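Local coordinates for probable starch synthase 4, chloroplastic/amyloplastic (Arabidopsis thaliana, PDB 6GNE), which belongs to the starch synthase family of GT-B-fold glycosyltransferases and holds ADP and a glycan between its two domains, at residues 69-74 with 128-133; 83-88 with 96-101; 390-395 with 413-418; 423-428 with 437-442. One frame throughout, in Å; residues are numbered along the deposited sequence.

How the interactions relate
From the N terminus, strand 64-75 opens interaction 1, whose loop closes only at helix 117-134. Interaction 2 is nested inside that loop and pairs the two arms of a beta hairpin, strands 78-89 and 92-100. The two contacts touch: Val-71 packs on Ile-84, and Ala-128 on Ile-97. Interactions 3 and 4 follow in series in the C-terminal domain, with centres about 39 to 47 Å from those of the first pair. Interaction 3 joins parallel strands 389-392 and 412-416. Interaction 4 closes after it and leads into strand 441-443, which lies next to strand 412-416. Pro-413 and Ala-415 probably hydrogen-bond there to Phe-441.

Interaction 1: residues 69-74 with 128-133; sequences TVVESY and ALELLL
Glu-130, which lies against Val-71 and Glu-72, has a carboxylate held by several groups. Its OE2 is hydrogen-bonded to Tyr-160 OH and has a long, weak ion pair with Arg-126. Its OE1 bonds to Gln-134 NE2, one turn on in the same helix. Gln-134 NE2 also makes a weak hydrogen bond to Glu-72 O. Toward the strand, Glu-130 uses its aliphatic part. CG is anti to the backbone N (chi1 -157°), which carries it to the strand. There Glu-130 CG lies 4.0 Å from Val-71 CG1 and 4.1 Å from Ser-73 CA. The chain then bends at chi2 (61°), turning the carboxylate toward its outside partners. This is a helix laid across a sheet in the N-terminal domain of a GT-B fold. The axes of segments 69-74 and 128-133 come within 8.2 Å at 132°. No hydrogen bond joins the two segments directly. Val-71 CG1 lies beside the helix backbone, 4.1 Å from Leu-131 N. The other branch, Val-71 CG2, is 4.5 Å from Leu-131 CD1. Leu-131 also packs on Ile-49 of strand 45-51, while strand 78-89 flanks Val-71.

Interaction 2: residues 83-88 with 96-101; sequences KIWIGT and FIEPQH
Trp-85 reaches Glu-98 diagonally across two antiparallel strands. Trp-85 NE1 donates to Glu-98 OE1 at 2.8 Å. The bond is bent, with an angle of 140° at the hydrogen. It meets the oxygen on its anti side, somewhat out of the carboxylate plane, and the ring and carboxylate planes are 51° apart. Glu-98 gets there with an extended chain, its CG anti to the backbone N (chi1 -166°). On the same face, Trp-85 CB rests 4.0 Å from Phe-96 CB, and the edge of the Phe-96 ring runs toward Gly-87 N. Lys-83 lies beyond, its CD near Gln-100 OE1. The opposite face has Ile-84 CD1 4.4 Å from Ile-97 CG2. Lys-83 and Glu-98 form one hydrogen-bonded pair, with Glu-98 N to Lys-83 O at 2.8 Å. Trp-85 and Phe-96 form the next, with Trp-85 N to Phe-96 O at 2.9 Å. The non-hydrogen-bonded pair Ile-84 and Ile-97 sits between them. A beta hairpin of strands 78-89 and 92-100 results. Further out, Lys-52 makes a cation-pi contact with Trp-85 and a long, weak ion pair with Glu-98. The indole N-H and this positive charge would both tend to keep the Glu-98 carboxylate ionised.

Interaction 3: residues 390-395 with 413-418; sequences FIIPSI and PIARKT
Arg-416 reaches onward alongside the loop that follows strand 389-392, toward Ser-394 and Ile-395. Arg-416 CB starts 3.6 Å from Ser-394 O, with CG anti to the backbone N (chi1 -155°). CG continues past the same carbonyl, and Arg-416 CD comes to 3.4 Å from Ser-394 O. The chain then bends at chi3 (83°), which brings the guanidinium edge to the loop carbonyls. Arg-416 NE donates to Ser-394 O at 2.8 Å, and that oxygen lies in the guanidinium plane. Arg-416 NH1 donates to Ile-395 O, also at 2.8 Å, with this oxygen tilted from the plane. NH2 takes a third carbonyl, Gln-444 O, just past strand 441-443. Three carbonyls thus hold the group and fix its rotation.

Upstream, the two strands run parallel, 9° apart. Both backbone polar atoms of Ile-392 are bonded: its N to Ile-414 O at 2.8 Å, and its O to Arg-416 N at 3.1 Å. Ile-414 N bonds to Phe-390 O. On one face Ile-392 CD1 lies 3.8 Å from Ala-415 CB and equally near Pro-413 CB. On the other, Ile-391 CG2 meets Ile-414 CB, and helix 448-464 covers both. Helix 402-408 links the strands. This is a beta-alpha-beta unit of the Rossmann-like C-terminal domain of a GT-B fold, with the Ile-392 side chain about 6 Å from the bound ADP.

Interaction 4: residues 423-428 with 437-442; sequences DSVFDI and FQNGFT
The backbones of Asp-427 and Gly-440 meet in a single bridge, with Ile-428 N bonded to Gly-440 O at 2.9 Å and Phe-426 O taking two N-H groups. Those donors are Asn-439 N, in the carbonyl plane, and Gly-440 N, above it. Asn-439 adds its side chain to the same backbone. CG between the backbone N and the carbonyl carbon (chi1 60°) turns the amide toward residues 424 to 426. Asn-439 ND2 donates to Ser-424 O at 2.8 Å, and Asn-439 OD1 accepts Phe-426 N at 2.9 Å in a nearly straight bond. The contact belongs to a beta-alpha-beta unit of the C-terminal GT-B domain, where the chain passes from helix 419-424 to edge strand 441-443. Phe-437 CB lies over one face of the Phe-426 ring, 4.1 Å from its centroid. Asp-427 OD2 uses its anti lone pair to accept Thr-442 N at 3.0 Å, and forms a salt bridge with Arg-457. The other oxygen, OD1, bonds to Asp-429 N. A water links Asp-427 N and Thr-442 OG1. Thr-442 CG2 slides past Val-425 CG1 at 3.7 Å. Ile-428 CD1 approaches Phe-441 CZ at 3.6 Å, and helix 448-464 covers both side chains.

Interaction 1: residues 69-74 with 128-133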
loop_
_atom_site.group_PDB
_atom_site.type_symbol
_atom_site.label_atom_id
_atom_site.label_comp_id
_atom_site.label_asym_id
_atom_site.label_seq_id
_atom_site.Cartn_x
_atom_site.Cartn_y
_atom_site.Cartn_z
ATOM N N THR A 69 23.140 -7.284 -22.023
ATOM C CA THR A 69 22.683 -8.655 -21.781
ATOM C C THR A 69 21.162 -8.801 -21.934
ATOM O O THR A 69 20.401 -8.268 -21.129
ATOM C CB THR A 69 23.054 -9.161 -20.351
ATOM O OG1 THR A 69 23.308 -8.040 -19.498
ATOM C CG2 THR A 69 24.266 -10.111 -20.353
ATOM N N VAL A 70 20.736 -9.536 -22.963
ATOM C CA VAL A 70 19.338 -9.975 -23.086
ATOM C C VAL A 70 19.164 -11.234 -22.194
ATOM O O VAL A 70 20.104 -12.010 -22.020
ATOM C CB VAL A 70 18.934 -10.209 -24.570
ATOM C CG1 VAL A 70 17.486 -10.670 -24.686
ATOM C CG2 VAL A 70 19.148 -8.935 -25.392
ATOM N N VAL A 71 17.979 -11.394 -21.591
ATOM C CA VAL A 71 17.675 -12.545 -20.736
ATOM C C VAL A 71 16.461 -13.272 -21.313
ATOM O O VAL A 71 15.338 -12.728 -21.342
ATOM C CB VAL A 71 17.443 -12.156 -19.258
ATOM C CG1 VAL A 71 16.950 -13.351 -18.452
ATOM C CG2 VAL A 71 18.726 -11.599 -18.649
ATOM N N GLU A 72 16.716 -14.497 -21.776
ATOM C CA GLU A 72 15.681 -15.356 -22.333
ATOM C C GLU A 72 14.884 -15.980 -21.197
ATOM O O GLU A 72 15.465 -16.457 -20.223
ATOM C CB GLU A 72 16.292 -16.444 -23.219
ATOM C CG GLU A 72 17.084 -15.880 -24.388
ATOM C CD GLU A 72 16.945 -16.709 -25.648
ATOM O OE1 GLU A 72 16.460 -16.149 -26.662
ATOM O OE2 GLU A 72 17.311 -17.905 -25.621
ATOM N N SER A 73 13.561 -15.964 -21.327
ATOM C CA SER A 73 12.628 -16.401 -20.283
ATOM C C SER A 73 11.574 -17.332 -20.865
ATOM O O SER A 73 11.178 -17.167 -22.016
ATOM C CB SER A 73 11.956 -15.164 -19.693
ATOM O OG SER A 73 11.009 -15.490 -18.718
ATOM N N TYR A 74 11.095 -18.270 -20.064
ATOM C CA TYR A 74 10.103 -19.241 -20.520
ATOM C C TYR A 74 8.670 -18.745 -20.435
ATOM O O TYR A 74 8.298 -18.128 -19.473
ATOM C CB TYR A 74 10.249 -20.526 -19.688
ATOM C CG TYR A 74 9.254 -21.643 -19.979
ATOM C CD1 TYR A 74 7.988 -21.670 -19.364
ATOM C CD2 TYR A 74 9.597 -22.703 -20.839
ATOM C CE1 TYR A 74 7.086 -22.710 -19.624
ATOM C CE2 TYR A 74 8.697 -23.740 -21.101
ATOM C CZ TYR A 74 7.456 -23.741 -20.482
ATOM O OH TYR A 74 6.568 -24.744 -20.739
ATOM N N ALA A 128 11.606 -12.758 -13.688
ATOM C CA ALA A 128 12.358 -12.216 -12.542
ATOM C C ALA A 128 13.343 -13.217 -11.950
ATOM O O ALA A 128 14.506 -12.894 -11.685
ATOM C CB ALA A 128 11.414 -11.724 -11.464
ATOM N N LEU A 129 12.871 -14.430 -11.738
ATOM C CA LEU A 129 13.747 -15.526 -11.289
ATOM C C LEU A 129 14.839 -15.875 -12.302
ATOM O O LEU A 129 15.977 -16.143 -11.925
ATOM C CB LEU A 129 12.919 -16.775 -10.959
ATOM C CG LEU A 129 12.094 -16.600 -9.688
ATOM C CD1 LEU A 129 11.133 -17.763 -9.529
ATOM C CD2 LEU A 129 13.003 -16.416 -8.472
ATOM N N GLU A 130 14.472 -15.853 -13.576
ATOM C CA GLU A 130 15.406 -16.076 -14.678
ATOM C C GLU A 130 16.523 -15.029 -14.691
ATOM O O GLU A 130 17.668 -15.371 -14.825
ATOM C CB GLU A 130 14.630 -16.073 -15.999
ATOM C CG GLU A 130 15.290 -16.796 -17.146
ATOM C CD GLU A 130 15.507 -18.251 -16.853
ATOM O OE1 GLU A 130 16.671 -18.635 -16.651
ATOM O OE2 GLU A 130 14.493 -19.018 -16.815
ATOM N N LEU A 131 16.179 -13.771 -14.494
ATOM C CA LEU A 131 17.190 -12.724 -14.378
ATOM C C LEU A 131 18.161 -13.023 -13.247
ATOM O O LEU A 131 19.362 -12.857 -13.418
ATOM C CB LEU A 131 16.550 -11.334 -14.202
ATOM C CG LEU A 131 17.391 -10.165 -13.651
ATOM C CD1 LEU A 131 18.540 -9.772 -14.582
ATOM C CD2 LEU A 131 16.480 -8.978 -13.372
ATOM N N LEU A 132 17.655 -13.464 -12.100
ATOM C CA LEU A 132 18.532 -13.825 -10.966
ATOM C C LEU A 132 19.517 -14.975 -11.292
ATOM O O LEU A 132 20.742 -14.853 -11.070
ATOM C CB LEU A 132 17.709 -14.153 -9.713
ATOM C CG LEU A 132 16.995 -12.970 -9.063
ATOM C CD1 LEU A 132 16.162 -13.432 -7.885
ATOM C CD2 LEU A 132 17.972 -11.879 -8.636
ATOM N N LEU A 133 18.958 -16.065 -11.826
ATOM C CA LEU A 133 19.734 -17.233 -12.222
ATOM C C LEU A 133 20.830 -16.791 -13.181
ATOM O O LEU A 133 22.007 -16.971 -12.901
ATOM C CB LEU A 133 18.824 -18.286 -12.874
ATOM C CG LEU A 133 19.475 -19.557 -13.455
ATOM C CD1 LEU A 133 20.089 -20.454 -12.372
ATOM C CD2 LEU A 133 18.480 -20.346 -14.300
#

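Interaction 2: residues 83-88 with 96-101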
loop_
_atom_site.group_PDB
_atom_site.type_symbol
_atom_site.label_atom_id
_atom_site.label_comp_id
_atom_site.label_asym_id
_atom_site.label_seq_id
_atom_site.Cartn_x
_atom_site.Cartn_y
_atom_site.Cartn_z
ATOM N N LYS A 83 14.553 -7.305 -22.475
ATOM C CA LYS A 83 15.508 -6.198 -22.246
ATOM C C LYS A 83 15.534 -5.913 -20.749
ATOM O O LYS A 83 14.493 -5.718 -20.151
ATOM C CB LYS A 83 15.126 -4.866 -22.978
ATOM C CG LYS A 83 15.925 -4.511 -24.222
ATOM C CD LYS A 83 15.725 -5.557 -25.325
ATOM C CE LYS A 83 16.990 -5.956 -26.127
ATOM N NZ LYS A 83 17.100 -5.266 -27.443
ATOM N N ILE A 84 16.727 -5.883 -20.167
ATOM C CA ILE A 84 16.909 -5.546 -18.760
ATOM C C ILE A 84 17.394 -4.094 -18.640
ATOM O O ILE A 84 18.339 -3.674 -19.345
ATOM C CB ILE A 84 17.915 -6.500 -18.086
ATOM C CG1 ILE A 84 17.509 -7.965 -18.334
ATOM C CG2 ILE A 84 18.020 -6.235 -16.588
ATOM C CD1 ILE A 84 16.053 -8.283 -18.040
ATOM N N TRP A 85 16.733 -3.337 -17.754
ATOM C CA TRP A 85 17.129 -1.965 -17.463
ATOM C C TRP A 85 17.568 -1.882 -16.014
ATOM O O TRP A 85 17.030 -2.607 -15.189
ATOM C CB TRP A 85 15.960 -1.010 -17.685
ATOM C CG TRP A 85 15.461 -0.923 -19.083
ATOM C CD1 TRP A 85 14.835 -1.907 -19.794
ATOM C CD2 TRP A 85 15.540 0.208 -19.952
ATOM N NE1 TRP A 85 14.524 -1.463 -21.041
ATOM C CE2 TRP A 85 14.940 -0.164 -21.166
ATOM C CE3 TRP A 85 16.035 1.505 -19.811
ATOM C CZ2 TRP A 85 14.840 0.715 -22.251
ATOM C CZ3 TRP A 85 15.930 2.363 -20.863
ATOM C CH2 TRP A 85 15.354 1.959 -22.084
ATOM N N ILE A 86 18.521 -0.993 -15.705
ATOM C CA ILE A 86 18.808 -0.680 -14.294
ATOM C C ILE A 86 18.755 0.793 -14.048
ATOM O O ILE A 86 18.982 1.579 -14.935
ATOM C CB ILE A 86 20.169 -1.224 -13.757
ATOM C CG1 ILE A 86 21.368 -0.446 -14.306
ATOM C CG2 ILE A 86 20.319 -2.701 -14.080
ATOM C CD1 ILE A 86 22.727 -1.062 -13.987
ATOM N N GLY A 87 18.500 1.136 -12.807
ATOM C CA GLY A 87 18.403 2.505 -12.388
ATOM C C GLY A 87 18.397 2.545 -10.894
ATOM O O GLY A 87 18.334 1.508 -10.238
ATOM N N THR A 88 18.455 3.740 -10.349
ATOM C CA THR A 88 18.475 3.904 -8.910
ATOM C C THR A 88 17.295 4.778 -8.555
ATOM O O THR A 88 17.117 5.860 -9.120
ATOM C CB THR A 88 19.799 4.501 -8.448
ATOM O OG1 THR A 88 20.871 3.635 -8.871
ATOM C CG2 THR A 88 19.841 4.615 -6.937
ATOM N N PHE A 96 14.465 -3.224 -14.023
ATOM C CA PHE A 96 13.183 -3.176 -14.717
ATOM C C PHE A 96 13.205 -4.149 -15.884
ATOM O O PHE A 96 14.085 -4.078 -16.740
ATOM C CB PHE A 96 12.915 -1.780 -15.272
ATOM C CG PHE A 96 13.021 -0.664 -14.277
ATOM C CD1 PHE A 96 14.227 -0.034 -14.057
ATOM C CD2 PHE A 96 11.905 -0.214 -13.606
ATOM C CE1 PHE A 96 14.320 1.012 -13.170
ATOM C CE2 PHE A 96 11.984 0.839 -12.708
ATOM C CZ PHE A 96 13.201 1.439 -12.483
ATOM N N ILE A 97 12.247 -5.063 -15.933
ATOM C CA ILE A 97 12.193 -6.063 -17.001
ATOM C C ILE A 97 11.271 -5.556 -18.102
ATOM O O ILE A 97 10.106 -5.263 -17.849
ATOM C CB ILE A 97 11.724 -7.428 -16.455
ATOM C CG1 ILE A 97 12.648 -7.891 -15.307
ATOM C CG2 ILE A 97 11.714 -8.482 -17.532
ATOM C CD1 ILE A 97 12.323 -9.289 -14.790
ATOM N N GLU A 98 11.807 -5.434 -19.312
ATOM C CA GLU A 98 11.018 -5.101 -20.508
ATOM C C GLU A 98 10.847 -6.329 -21.426
ATOM O O GLU A 98 11.748 -6.637 -22.199
ATOM C CB GLU A 98 11.671 -3.948 -21.265
ATOM C CG GLU A 98 10.762 -3.330 -22.296
ATOM C CD GLU A 98 11.370 -2.183 -23.075
ATOM O OE1 GLU A 98 12.603 -1.865 -23.017
ATOM O OE2 GLU A 98 10.545 -1.617 -23.809
ATOM N N PRO A 99 9.701 -7.033 -21.342
ATOM C CA PRO A 99 9.544 -8.215 -22.204
ATOM C C PRO A 99 9.355 -7.889 -23.672
ATOM O O PRO A 99 8.772 -6.869 -24.034
ATOM C CB PRO A 99 8.296 -8.911 -21.651
ATOM C CG PRO A 99 8.138 -8.367 -20.268
ATOM C CD PRO A 99 8.601 -6.932 -20.371
ATOM N N GLN A 100 9.887 -8.768 -24.503
ATOM C CA GLN A 100 9.768 -8.687 -25.954
ATOM C C GLN A 100 8.944 -9.940 -26.278
ATOM O O GLN A 100 9.443 -10.926 -26.841
ATOM C CB GLN A 100 11.156 -8.733 -26.635
ATOM C CG GLN A 100 12.274 -7.893 -26.020
ATOM C CD GLN A 100 12.501 -6.573 -26.720
ATOM O OE1 GLN A 100 13.470 -6.417 -27.467
ATOM N NE2 GLN A 100 11.601 -5.622 -26.484
ATOM N N HIS A 101 7.717 -9.948 -25.786
ATOM C CA HIS A 101 6.757 -10.992 -26.072
ATOM C C HIS A 101 5.709 -10.290 -26.913
ATOM O O HIS A 101 5.329 -9.177 -26.584
ATOM C CB HIS A 101 6.160 -11.502 -24.751
ATOM C CG HIS A 101 5.167 -12.608 -24.910
ATOM N ND1 HIS A 101 3.887 -12.388 -25.366
ATOM C CD2 HIS A 101 5.247 -13.938 -24.652
ATOM C CE1 HIS A 101 3.223 -13.531 -25.391
ATOM N NE2 HIS A 101 4.027 -14.486 -24.966
#

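Interaction 3: residues 390-395 with 413-418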
loop_
_atom_site.group_PDB
_atom_site.type_symbol
_atom_site.label_atom_id
_atom_site.label_comp_id
_atom_site.label_asym_id
_atom_site.label_seq_id
_atom_site.Cartn_x
_atom_site.Cartn_y
_atom_site.Cartn_z
ATOM N N PHE A 390 -8.724 14.317 8.985
ATOM C CA PHE A 390 -8.545 13.369 7.891
ATOM C C PHE A 390 -9.380 12.117 8.136
ATOM O O PHE A 390 -9.241 11.482 9.188
ATOM C CB PHE A 390 -7.065 12.989 7.748
ATOM C CG PHE A 390 -6.780 12.221 6.497
ATOM C CD1 PHE A 390 -6.925 10.835 6.463
ATOM C CD2 PHE A 390 -6.439 12.888 5.322
ATOM C CE1 PHE A 390 -6.721 10.118 5.308
ATOM C CE2 PHE A 390 -6.201 12.171 4.143
ATOM C CZ PHE A 390 -6.348 10.783 4.140
ATOM N N ILE A 391 -10.211 11.736 7.163
ATOM C CA ILE A 391 -11.156 10.626 7.387
ATOM C C ILE A 391 -10.771 9.323 6.676
ATOM O O ILE A 391 -10.399 9.352 5.512
ATOM C CB ILE A 391 -12.610 11.012 7.031
ATOM C CG1 ILE A 391 -12.768 11.446 5.567
ATOM C CG2 ILE A 391 -13.111 12.095 7.970
ATOM C CD1 ILE A 391 -14.154 11.122 5.031
ATOM N N ILE A 392 -10.890 8.207 7.384
ATOM C CA ILE A 392 -10.625 6.864 6.844
ATOM C C ILE A 392 -11.749 5.952 7.381
ATOM O O ILE A 392 -11.570 5.163 8.326
ATOM C CB ILE A 392 -9.219 6.251 7.241
ATOM C CG1 ILE A 392 -8.185 7.323 7.578
ATOM C CG2 ILE A 392 -8.658 5.346 6.143
ATOM C CD1 ILE A 392 -8.364 7.990 8.928
ATOM N N PRO A 393 -12.921 6.050 6.797
ATOM C CA PRO A 393 -14.038 5.286 7.322
ATOM C C PRO A 393 -14.190 3.926 6.631
ATOM O O PRO A 393 -15.279 3.601 6.116
ATOM C CB PRO A 393 -15.206 6.211 7.018
ATOM C CG PRO A 393 -14.836 6.728 5.690
ATOM C CD PRO A 393 -13.367 7.021 5.808
ATOM N N SER A 394 -13.112 3.137 6.629
ATOM C CA SER A 394 -13.024 1.930 5.782
ATOM C C SER A 394 -13.943 0.800 6.252
ATOM O O SER A 394 -14.140 0.601 7.456
ATOM C CB SER A 394 -11.573 1.439 5.709
ATOM O OG SER A 394 -10.692 2.480 5.312
ATOM N N ILE A 395 -14.509 0.072 5.290
ATOM C CA ILE A 395 -15.257 -1.154 5.599
ATOM C C ILE A 395 -14.274 -2.202 6.130
ATOM O O ILE A 395 -14.547 -2.874 7.108
ATOM C CB ILE A 395 -16.041 -1.675 4.363
ATOM C CG1 ILE A 395 -17.029 -0.598 3.841
ATOM C CG2 ILE A 395 -16.791 -2.969 4.675
ATOM C CD1 ILE A 395 -17.950 -0.005 4.891
ATOM N N PRO A 413 -6.785 12.045 12.606
ATOM C CA PRO A 413 -7.599 11.103 11.870
ATOM C C PRO A 413 -8.925 10.786 12.526
ATOM O O PRO A 413 -9.054 10.812 13.751
ATOM C CB PRO A 413 -6.735 9.827 11.816
ATOM C CG PRO A 413 -5.885 9.917 13.006
ATOM C CD PRO A 413 -5.616 11.376 13.194
ATOM N N ILE A 414 -9.887 10.477 11.679
ATOM C CA ILE A 414 -11.162 9.941 12.072
ATOM C C ILE A 414 -11.306 8.636 11.289
ATOM O O ILE A 414 -11.408 8.653 10.061
ATOM C CB ILE A 414 -12.336 10.894 11.717
ATOM C CG1 ILE A 414 -12.085 12.304 12.302
ATOM C CG2 ILE A 414 -13.683 10.273 12.123
ATOM C CD1 ILE A 414 -13.131 13.312 11.918
ATOM N N ALA A 415 -11.351 7.520 12.018
ATOM C CA ALA A 415 -11.161 6.214 11.437
ATOM C C ALA A 415 -12.127 5.196 11.996
ATOM O O ALA A 415 -12.458 5.229 13.182
ATOM C CB ALA A 415 -9.736 5.749 11.704
ATOM N N ARG A 416 -12.523 4.245 11.158
ATOM C CA ARG A 416 -13.276 3.108 11.646
ATOM C C ARG A 416 -12.339 2.069 12.277
ATOM O O ARG A 416 -11.241 1.878 11.793
ATOM C CB ARG A 416 -14.138 2.496 10.549
ATOM C CG ARG A 416 -15.354 1.753 11.130
ATOM C CD ARG A 416 -16.250 1.156 10.064
ATOM N NE ARG A 416 -15.722 -0.126 9.625
ATOM C CZ ARG A 416 -15.949 -1.288 10.210
ATOM N NH1 ARG A 416 -15.408 -2.370 9.690
ATOM N NH2 ARG A 416 -16.702 -1.386 11.286
ATOM N N LYS A 417 -12.762 1.456 13.382
ATOM C CA LYS A 417 -11.946 0.479 14.104
ATOM C C LYS A 417 -11.939 -0.855 13.377
ATOM O O LYS A 417 -12.794 -1.712 13.607
ATOM C CB LYS A 417 -12.452 0.255 15.522
ATOM C CG LYS A 417 -11.964 1.288 16.486
ATOM C CD LYS A 417 -12.832 1.350 17.744
ATOM C CE LYS A 417 -12.280 0.528 18.899
ATOM N NZ LYS A 417 -13.118 0.821 20.111
ATOM N N THR A 418 -10.994 -1.000 12.467
ATOM C CA THR A 418 -10.942 -2.176 11.664
ATOM C C THR A 418 -9.540 -2.322 11.118
ATOM O O THR A 418 -8.891 -1.339 10.776
ATOM C CB THR A 418 -12.001 -2.149 10.543
ATOM O OG1 THR A 418 -12.040 -3.428 9.922
ATOM C CG2 THR A 418 -11.676 -1.103 9.490
#

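Interaction 4: residues 423-428 with 437-442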
loop_
_atom_site.group_PDB
_atom_site.type_symbol
_atom_site.label_atom_id
_atom_site.label_comp_id
_atom_site.label_asym_id
_atom_site.label_seq_id
_atom_site.Cartn_x
_atom_site.Cartn_y
_atom_site.Cartn_z
ATOM N N ASP A 423 -4.946 -0.667 14.957
ATOM C CA ASP A 423 -3.576 -0.711 15.462
ATOM C C ASP A 423 -2.832 0.609 15.392
ATOM O O ASP A 423 -1.749 0.691 15.979
ATOM C CB ASP A 423 -2.750 -1.733 14.656
ATOM C CG ASP A 423 -3.259 -3.162 14.808
ATOM O OD1 ASP A 423 -3.653 -3.539 15.900
ATOM O OD2 ASP A 423 -3.247 -3.925 13.847
ATOM N N SER A 424 -3.374 1.625 14.707
ATOM C CA SER A 424 -2.714 2.934 14.603
ATOM C C SER A 424 -3.536 4.180 15.036
ATOM O O SER A 424 -2.969 5.264 15.204
ATOM C CB SER A 424 -2.291 3.115 13.152
ATOM O OG SER A 424 -3.399 2.916 12.291
ATOM N N VAL A 425 -4.864 4.042 15.194
ATOM C CA VAL A 425 -5.731 5.158 15.557
ATOM C C VAL A 425 -6.498 4.845 16.836
ATOM O O VAL A 425 -7.205 3.863 16.930
ATOM C CB VAL A 425 -6.696 5.549 14.426
ATOM C CG1 VAL A 425 -7.406 6.858 14.748
ATOM C CG2 VAL A 425 -5.936 5.750 13.135
ATOM N N PHE A 426 -6.349 5.728 17.812
ATOM C CA PHE A 426 -6.863 5.553 19.163
ATOM C C PHE A 426 -7.609 6.823 19.614
ATOM O O PHE A 426 -7.035 7.911 19.708
ATOM C CB PHE A 426 -5.695 5.266 20.101
ATOM C CG PHE A 426 -4.879 4.080 19.704
ATOM C CD1 PHE A 426 -5.284 2.777 20.038
ATOM C CD2 PHE A 426 -3.709 4.250 18.974
ATOM C CE1 PHE A 426 -4.524 1.681 19.672
ATOM C CE2 PHE A 426 -2.936 3.142 18.574
ATOM C CZ PHE A 426 -3.341 1.860 18.930
ATOM N N ASP A 427 -8.885 6.649 19.914
ATOM C CA ASP A 427 -9.787 7.727 20.323
ATOM C C ASP A 427 -9.333 8.444 21.601
ATOM O O ASP A 427 -9.109 7.798 22.633
ATOM C CB ASP A 427 -11.204 7.150 20.518
ATOM C CG ASP A 427 -12.275 8.207 20.525
ATOM O OD1 ASP A 427 -12.536 8.801 21.591
ATOM O OD2 ASP A 427 -12.888 8.424 19.455
ATOM N N ILE A 428 -9.229 9.770 21.522
ATOM C CA ILE A 428 -8.842 10.605 22.686
ATOM C C ILE A 428 -9.881 10.661 23.822
ATOM O O ILE A 428 -9.514 10.990 24.941
ATOM C CB ILE A 428 -8.424 12.050 22.303
ATOM C CG1 ILE A 428 -9.633 12.900 21.875
ATOM C CG2 ILE A 428 -7.376 12.017 21.204
ATOM C CD1 ILE A 428 -9.315 14.325 21.447
ATOM N N PHE A 437 -0.939 6.588 23.529
ATOM C CA PHE A 437 -1.377 6.123 22.208
ATOM C C PHE A 437 -2.456 7.010 21.602
ATOM O O PHE A 437 -2.568 7.086 20.382
ATOM C CB PHE A 437 -1.801 4.648 22.252
ATOM C CG PHE A 437 -0.708 3.728 22.743
ATOM C CD1 PHE A 437 0.502 3.612 22.032
ATOM C CD2 PHE A 437 -0.852 3.021 23.958
ATOM C CE1 PHE A 437 1.521 2.772 22.490
ATOM C CE2 PHE A 437 0.177 2.192 24.418
ATOM C CZ PHE A 437 1.353 2.059 23.685
ATOM N N GLN A 438 -3.224 7.685 22.446
ATOM C CA GLN A 438 -4.395 8.484 22.032
ATOM C C GLN A 438 -3.993 9.544 20.983
ATOM O O GLN A 438 -3.164 10.390 21.245
ATOM C CB GLN A 438 -5.070 9.145 23.252
ATOM C CG GLN A 438 -5.778 8.156 24.184
ATOM C CD GLN A 438 -6.516 8.792 25.370
ATOM O OE1 GLN A 438 -6.028 9.714 26.007
ATOM N NE2 GLN A 438 -7.696 8.269 25.672
ATOM N N ASN A 439 -4.575 9.473 19.791
ATOM C CA ASN A 439 -4.146 10.350 18.691
ATOM C C ASN A 439 -5.223 10.805 17.741
ATOM O O ASN A 439 -4.897 11.453 16.762
ATOM C CB ASN A 439 -3.042 9.650 17.889
ATOM C CG ASN A 439 -3.501 8.321 17.292
ATOM O OD1 ASN A 439 -4.710 8.002 17.295
ATOM N ND2 ASN A 439 -2.551 7.561 16.756
ATOM N N GLY A 440 -6.488 10.494 17.995
ATOM C CA GLY A 440 -7.537 10.800 17.019
ATOM C C GLY A 440 -8.920 10.425 17.486
ATOM O O GLY A 440 -9.236 10.478 18.682
ATOM N N PHE A 441 -9.762 10.061 16.527
ATOM C CA PHE A 441 -11.159 9.723 16.798
ATOM C C PHE A 441 -11.540 8.490 16.029
ATOM O O PHE A 441 -11.183 8.366 14.872
ATOM C CB PHE A 441 -12.063 10.872 16.356
ATOM C CG PHE A 441 -11.784 12.153 17.072
ATOM C CD1 PHE A 441 -10.853 13.032 16.575
ATOM C CD2 PHE A 441 -12.452 12.455 18.234
ATOM C CE1 PHE A 441 -10.571 14.203 17.232
ATOM C CE2 PHE A 441 -12.190 13.638 18.902
ATOM C CZ PHE A 441 -11.220 14.511 18.408
ATOM N N THR A 442 -12.250 7.565 16.695
ATOM C CA THR A 442 -12.680 6.320 16.060
ATOM C C THR A 442 -14.154 6.048 16.231
ATOM O O THR A 442 -14.812 6.646 17.036
ATOM C CB THR A 442 -11.855 5.097 16.567
ATOM O OG1 THR A 442 -12.136 4.788 17.943
ATOM C CG2 THR A 442 -10.348 5.308 16.395
HETATM O O HOH W 1 -10.091 3.903 19.329
#